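Local coordinates for probable intron-encoded endonuclease 1 (Wickerhamomyces canadensis, PDB 6X1J), which cleaves double-stranded DNA at a specific recognition sequence, an endonuclease activity involved in the homing of the intron in the mitochondrial 21S rRNA gene, at residues A142-D153 / Y218-F229. Numbering follows the deposited sequence.
With K (potassium ion), chain D; K (potassium ion), chain E; nucleotides of chain C; nucleotides of chain B.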
# COMPACT_ATOMS: atom_id res chain seq x y z
N ALA A 142 -3.55 8.38 0.40
CA ALA A 142 -4.69 7.73 1.11
C ALA A 142 -4.37 6.26 1.34
O ALA A 142 -4.62 5.75 2.44
CB ALA A 142 -5.98 7.87 0.34
N TYR A 143 -3.87 5.60 0.31
CA TYR A 143 -3.52 4.16 0.39
C TYR A 143 -2.35 3.97 1.36
O TYR A 143 -2.40 3.04 2.17
CB TYR A 143 -3.41 3.57 -1.03
CG TYR A 143 -4.76 3.35 -1.66
CD1 TYR A 143 -5.52 2.22 -1.37
CD2 TYR A 143 -5.35 4.32 -2.46
CE1 TYR A 143 -6.81 2.03 -1.90
CE2 TYR A 143 -6.63 4.15 -2.99
CZ TYR A 143 -7.37 3.02 -2.70
OH TYR A 143 -8.62 2.87 -3.25
N TRP A 144 -1.32 4.81 1.28
CA TRP A 144 -0.17 4.77 2.21
C TRP A 144 -0.73 4.90 3.63
O TRP A 144 -0.36 4.12 4.50
CB TRP A 144 0.74 5.93 1.91
CG TRP A 144 2.01 5.95 2.67
CD1 TRP A 144 2.59 4.95 3.40
CD2 TRP A 144 2.96 7.02 2.61
NE1 TRP A 144 3.82 5.35 3.84
CE2 TRP A 144 4.06 6.62 3.38
CE3 TRP A 144 2.95 8.28 2.00
CZ2 TRP A 144 5.18 7.45 3.54
CZ3 TRP A 144 4.02 9.12 2.19
CH2 TRP A 144 5.13 8.70 2.94
N PHE A 145 -1.65 5.82 3.82
CA PHE A 145 -2.24 6.08 5.15
C PHE A 145 -3.12 4.89 5.62
O PHE A 145 -3.02 4.47 6.79
CB PHE A 145 -2.97 7.43 5.17
CG PHE A 145 -3.43 7.79 6.57
CD1 PHE A 145 -2.53 8.28 7.51
CD2 PHE A 145 -4.72 7.51 6.99
CE1 PHE A 145 -2.91 8.49 8.82
CE2 PHE A 145 -5.10 7.74 8.30
CZ PHE A 145 -4.20 8.23 9.21
N MET A 146 -3.95 4.28 4.76
CA MET A 146 -4.80 3.15 5.22
C MET A 146 -3.88 1.99 5.60
O MET A 146 -4.13 1.29 6.60
CB MET A 146 -5.82 2.74 4.16
CG MET A 146 -6.83 3.86 3.86
SD MET A 146 -8.23 3.42 2.77
CE MET A 146 -7.58 3.75 1.13
N ASP A 147 -2.77 1.85 4.90
CA ASP A 147 -1.78 0.77 5.14
C ASP A 147 -1.04 1.06 6.45
O ASP A 147 -1.26 0.31 7.45
CB ASP A 147 -0.87 0.61 3.93
CG ASP A 147 -1.52 -0.07 2.74
OD1 ASP A 147 -2.74 -0.38 2.82
OD2 ASP A 147 -0.80 -0.33 1.75
N ASP A 148 -0.28 2.16 6.48
CA ASP A 148 0.80 2.41 7.48
C ASP A 148 0.47 3.60 8.39
O ASP A 148 1.33 4.00 9.21
CB ASP A 148 2.12 2.56 6.73
CG ASP A 148 2.80 1.21 6.56
OD1 ASP A 148 2.09 0.21 6.55
OD2 ASP A 148 4.04 1.17 6.48
N GLY A 149 -0.73 4.14 8.26
CA GLY A 149 -1.19 5.35 8.94
C GLY A 149 -1.54 5.02 10.38
O GLY A 149 -1.76 3.86 10.68
N GLY A 150 -1.54 6.04 11.23
CA GLY A 150 -1.72 5.93 12.69
C GLY A 150 -2.04 7.27 13.30
O GLY A 150 -1.80 8.28 12.65
N LYS A 151 -2.61 7.26 14.51
CA LYS A 151 -2.79 8.45 15.37
C LYS A 151 -1.54 8.64 16.24
O LYS A 151 -0.86 7.65 16.55
CB LYS A 151 -4.05 8.26 16.21
CG LYS A 151 -5.34 8.22 15.40
CD LYS A 151 -6.55 8.13 16.30
CE LYS A 151 -7.89 8.07 15.60
NZ LYS A 151 -8.97 8.25 16.60
N TRP A 152 -1.23 9.87 16.60
CA TRP A 152 -0.22 10.17 17.65
C TRP A 152 -0.84 9.84 19.01
O TRP A 152 -0.16 9.19 19.81
CB TRP A 152 0.17 11.64 17.52
CG TRP A 152 1.30 12.09 18.38
CD1 TRP A 152 1.23 13.09 19.30
CD2 TRP A 152 2.66 11.66 18.33
NE1 TRP A 152 2.46 13.29 19.86
CE2 TRP A 152 3.37 12.44 19.28
CE3 TRP A 152 3.38 10.72 17.59
CZ2 TRP A 152 4.73 12.30 19.50
CZ3 TRP A 152 4.74 10.58 17.81
CH2 TRP A 152 5.40 11.37 18.75
N ASP A 153 -2.12 10.17 19.20
CA ASP A 153 -2.84 10.06 20.50
C ASP A 153 -4.08 9.18 20.34
O ASP A 153 -5.04 9.58 19.62
CB ASP A 153 -3.24 11.44 21.05
CG ASP A 153 -3.79 11.43 22.48
OD1 ASP A 153 -3.86 10.34 23.08
OD2 ASP A 153 -4.13 12.52 22.98
N TYR A 218 -10.78 9.40 -0.57
CA TYR A 218 -10.34 8.05 -1.03
C TYR A 218 -10.51 6.98 0.06
O TYR A 218 -10.39 5.73 -0.21
CB TYR A 218 -8.88 8.16 -1.50
CG TYR A 218 -8.66 9.07 -2.70
CD1 TYR A 218 -9.07 8.69 -3.96
CD2 TYR A 218 -8.11 10.35 -2.58
CE1 TYR A 218 -8.89 9.51 -5.07
CE2 TYR A 218 -7.94 11.19 -3.67
CZ TYR A 218 -8.32 10.76 -4.94
OH TYR A 218 -8.17 11.52 -6.07
N ILE A 219 -10.74 7.40 1.30
CA ILE A 219 -10.74 6.44 2.45
C ILE A 219 -12.06 5.65 2.42
O ILE A 219 -13.10 6.29 2.48
CB ILE A 219 -10.57 7.16 3.79
CG1 ILE A 219 -9.29 8.00 3.85
CG2 ILE A 219 -10.66 6.16 4.92
CD1 ILE A 219 -8.03 7.17 3.94
N ILE A 220 -12.01 4.33 2.41
CA ILE A 220 -13.24 3.48 2.30
C ILE A 220 -13.85 3.50 3.70
O ILE A 220 -13.16 3.86 4.66
CB ILE A 220 -12.93 2.05 1.81
CG1 ILE A 220 -12.15 1.25 2.86
CG2 ILE A 220 -12.22 2.09 0.47
CD1 ILE A 220 -12.09 -0.24 2.61
N PRO A 221 -15.15 3.17 3.82
CA PRO A 221 -15.87 3.33 5.09
C PRO A 221 -15.27 2.54 6.24
O PRO A 221 -15.28 3.03 7.34
CB PRO A 221 -17.29 2.83 4.74
CG PRO A 221 -17.41 3.06 3.24
CD PRO A 221 -16.03 2.72 2.71
N GLU A 222 -14.68 1.38 5.99
CA GLU A 222 -14.13 0.50 7.05
C GLU A 222 -12.73 1.00 7.47
O GLU A 222 -12.13 0.38 8.41
CB GLU A 222 -14.03 -0.96 6.57
CG GLU A 222 -15.38 -1.58 6.18
CD GLU A 222 -16.02 -1.14 4.86
OE1 GLU A 222 -15.29 -0.60 3.96
OE2 GLU A 222 -17.27 -1.31 4.73
N MET A 223 -12.20 2.03 6.80
CA MET A 223 -10.86 2.57 7.21
C MET A 223 -10.95 4.02 7.74
O MET A 223 -9.89 4.61 8.15
CB MET A 223 -9.87 2.44 6.04
CG MET A 223 -9.49 0.99 5.75
SD MET A 223 -8.81 0.16 7.19
CE MET A 223 -7.97 -1.29 6.56
N LYS A 224 -12.13 4.61 7.81
CA LYS A 224 -12.23 6.03 8.26
C LYS A 224 -11.75 6.15 9.71
O LYS A 224 -11.29 7.24 10.06
CB LYS A 224 -13.66 6.54 8.22
CG LYS A 224 -14.27 6.59 6.84
CD LYS A 224 -13.91 7.83 6.09
CE LYS A 224 -14.87 8.09 4.94
NZ LYS A 224 -14.13 8.53 3.73
N TYR A 225 -11.78 5.07 10.49
CA TYR A 225 -11.47 5.10 11.93
C TYR A 225 -10.02 5.55 12.16
O TYR A 225 -9.73 6.05 13.28
CB TYR A 225 -11.73 3.75 12.59
CG TYR A 225 -10.69 2.71 12.32
CD1 TYR A 225 -10.79 1.89 11.21
CD2 TYR A 225 -9.60 2.55 13.17
CE1 TYR A 225 -9.84 0.92 10.96
CE2 TYR A 225 -8.64 1.59 12.92
CZ TYR A 225 -8.75 0.77 11.80
OH TYR A 225 -7.81 -0.19 11.53
N LYS A 226 -9.13 5.37 11.18
CA LYS A 226 -7.68 5.68 11.37
C LYS A 226 -7.52 7.19 11.43
O LYS A 226 -6.52 7.64 11.96
CB LYS A 226 -6.81 5.08 10.26
CG LYS A 226 -6.71 3.57 10.25
CD LYS A 226 -5.61 3.06 9.35
CE LYS A 226 -4.38 2.72 10.14
NZ LYS A 226 -3.37 2.02 9.33
N LEU A 227 -8.52 7.92 10.94
CA LEU A 227 -8.52 9.37 10.63
C LEU A 227 -9.50 10.13 11.55
O LEU A 227 -9.35 11.37 11.71
CB LEU A 227 -8.95 9.49 9.16
CG LEU A 227 -8.74 10.83 8.47
CD1 LEU A 227 -7.27 11.07 8.25
CD2 LEU A 227 -9.48 10.92 7.14
N LEU A 228 -10.51 9.45 12.06
CA LEU A 228 -11.68 10.07 12.73
C LEU A 228 -11.36 10.39 14.21
O LEU A 228 -10.93 9.52 14.92
CB LEU A 228 -12.85 9.10 12.63
CG LEU A 228 -14.14 9.66 12.03
CD1 LEU A 228 -15.24 8.59 12.00
CD2 LEU A 228 -14.63 10.89 12.79
N PHE A 229 -11.60 11.61 14.65
CA PHE A 229 -11.64 12.00 16.09
C PHE A 229 -13.00 12.60 16.39
O PHE A 229 -13.74 12.93 15.43
CB PHE A 229 -10.53 13.00 16.41
CG PHE A 229 -9.13 12.51 16.14
CD1 PHE A 229 -8.57 12.63 14.88
CD2 PHE A 229 -8.39 11.91 17.16
CE1 PHE A 229 -7.26 12.21 14.66
CE2 PHE A 229 -7.08 11.50 16.94
CZ PHE A 229 -6.53 11.63 15.68
K K D . -0.62 -1.75 8.33
K K E . 5.62 -0.68 5.12
P DC C 17 2.31 -0.69 9.69
OP1 DC C 17 2.07 -1.82 8.77
OP2 DC C 17 3.17 0.43 9.21
O5' DC C 17 0.88 -0.16 10.17
C5' DC C 17 0.63 0.94 11.10
C4' DC C 17 -0.11 0.42 12.31
O4' DC C 17 0.80 -0.18 13.28
C3' DC C 17 -1.00 1.39 13.10
O3' DC C 17 -2.29 0.75 13.28
C2' DC C 17 -0.21 1.60 14.38
C1' DC C 17 0.52 0.30 14.58
N1 DC C 17 1.81 0.39 15.33
C2 DC C 17 2.12 -0.56 16.32
O2 DC C 17 1.30 -1.45 16.59
N3 DC C 17 3.31 -0.47 16.96
C4 DC C 17 4.19 0.48 16.62
N4 DC C 17 5.34 0.54 17.29
C5 DC C 17 3.90 1.43 15.60
C6 DC C 17 2.72 1.34 14.97
P DT B 6 3.83 15.97 22.40
OP1 DT B 6 4.87 16.97 22.27
OP2 DT B 6 2.88 15.75 21.26
O5' DT B 6 4.55 14.60 22.80
C5' DT B 6 5.46 14.60 23.90
C4' DT B 6 5.98 13.20 24.13
O4' DT B 6 4.99 12.48 24.89
C3' DT B 6 6.24 12.37 22.86
O3' DT B 6 7.33 11.46 23.04
C2' DT B 6 4.99 11.51 22.75
C1' DT B 6 4.73 11.25 24.23
N1 DT B 6 3.40 10.76 24.62
C2 DT B 6 3.32 9.93 25.72
O2 DT B 6 4.30 9.59 26.37
N3 DT B 6 2.06 9.48 26.00
C4 DT B 6 0.90 9.78 25.34
O4 DT B 6 -0.15 9.27 25.71
C5 DT B 6 1.05 10.64 24.19
C7 DT B 6 -0.16 10.99 23.38
C6 DT B 6 2.27 11.08 23.89
O HOH W 1 -10.25 5.00 -2.71
O HOH W 2 -1.81 -2.15 10.62
O HOH W 3 0.88 -3.32 10.83
O HOH W 4 7.30 -2.57 3.75
O HOH W 5 5.82 -0.63 8.07
O HOH W 6 7.74 1.30 6.43
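Lys226 reaches in at the C-terminal end of helix 138-148, and its ammonium group settles among backbone oxygens. NZ donates to Met146 O at 2.9 Å, coming from above the carbonyl plane, and makes a weak bond to Gly149 O at 2.8 Å. A bend at chi3 (99°) turns the tip inward, while CB, nearer the backbone, stays 3.7 Å from CE2 of Phe145, whose ring meets the Lys226 carbonyl with its edge. The ammonium group is thus placed where it would probably offset the negative end of the helix dipole.

Further along, Lys151 is straight from CG to NZ and lies over one face of the Phe229 ring. CD packs 3.5 Å from Phe229 CE2, CE makes a CH-pi contact and NZ a cation-pi contact 4.0 Å from the ring centroid, 25° off the normal. The same NZ is tied to Leu228 O at 2.9 Å. With an alanine here, Leu228 O would probably lose this donor and one face of the Phe229 ring its aliphatic and cationic cover.

At the other end the contact is mostly apolar. Met146 and Ile219 run antiparallel alongside one another, Met146 CG 3.5 Å from Ile219 CD1, and the Met146 sulfur rests on CB of Met223; the bend at chi3 of Met146 (-88°) sets its CE over the rim of one face of the Tyr143 ring. Beyond them, CB of Ala142 abuts CB of Tyr218, and a water bridges Tyr143 OH, also bonded to His73, to Tyr218 O.

The loop after helix 208-215 therefore backs a LAGLIDADG helix and the strand 149-151 that follows it. That helix ends at the metal-binding centre between the two four-stranded antiparallel sheets, where Asp147 O and Asp148 OD2 each hold a potassium ion beside the DNA backbone, together with Asp47 and Gly46 respectively.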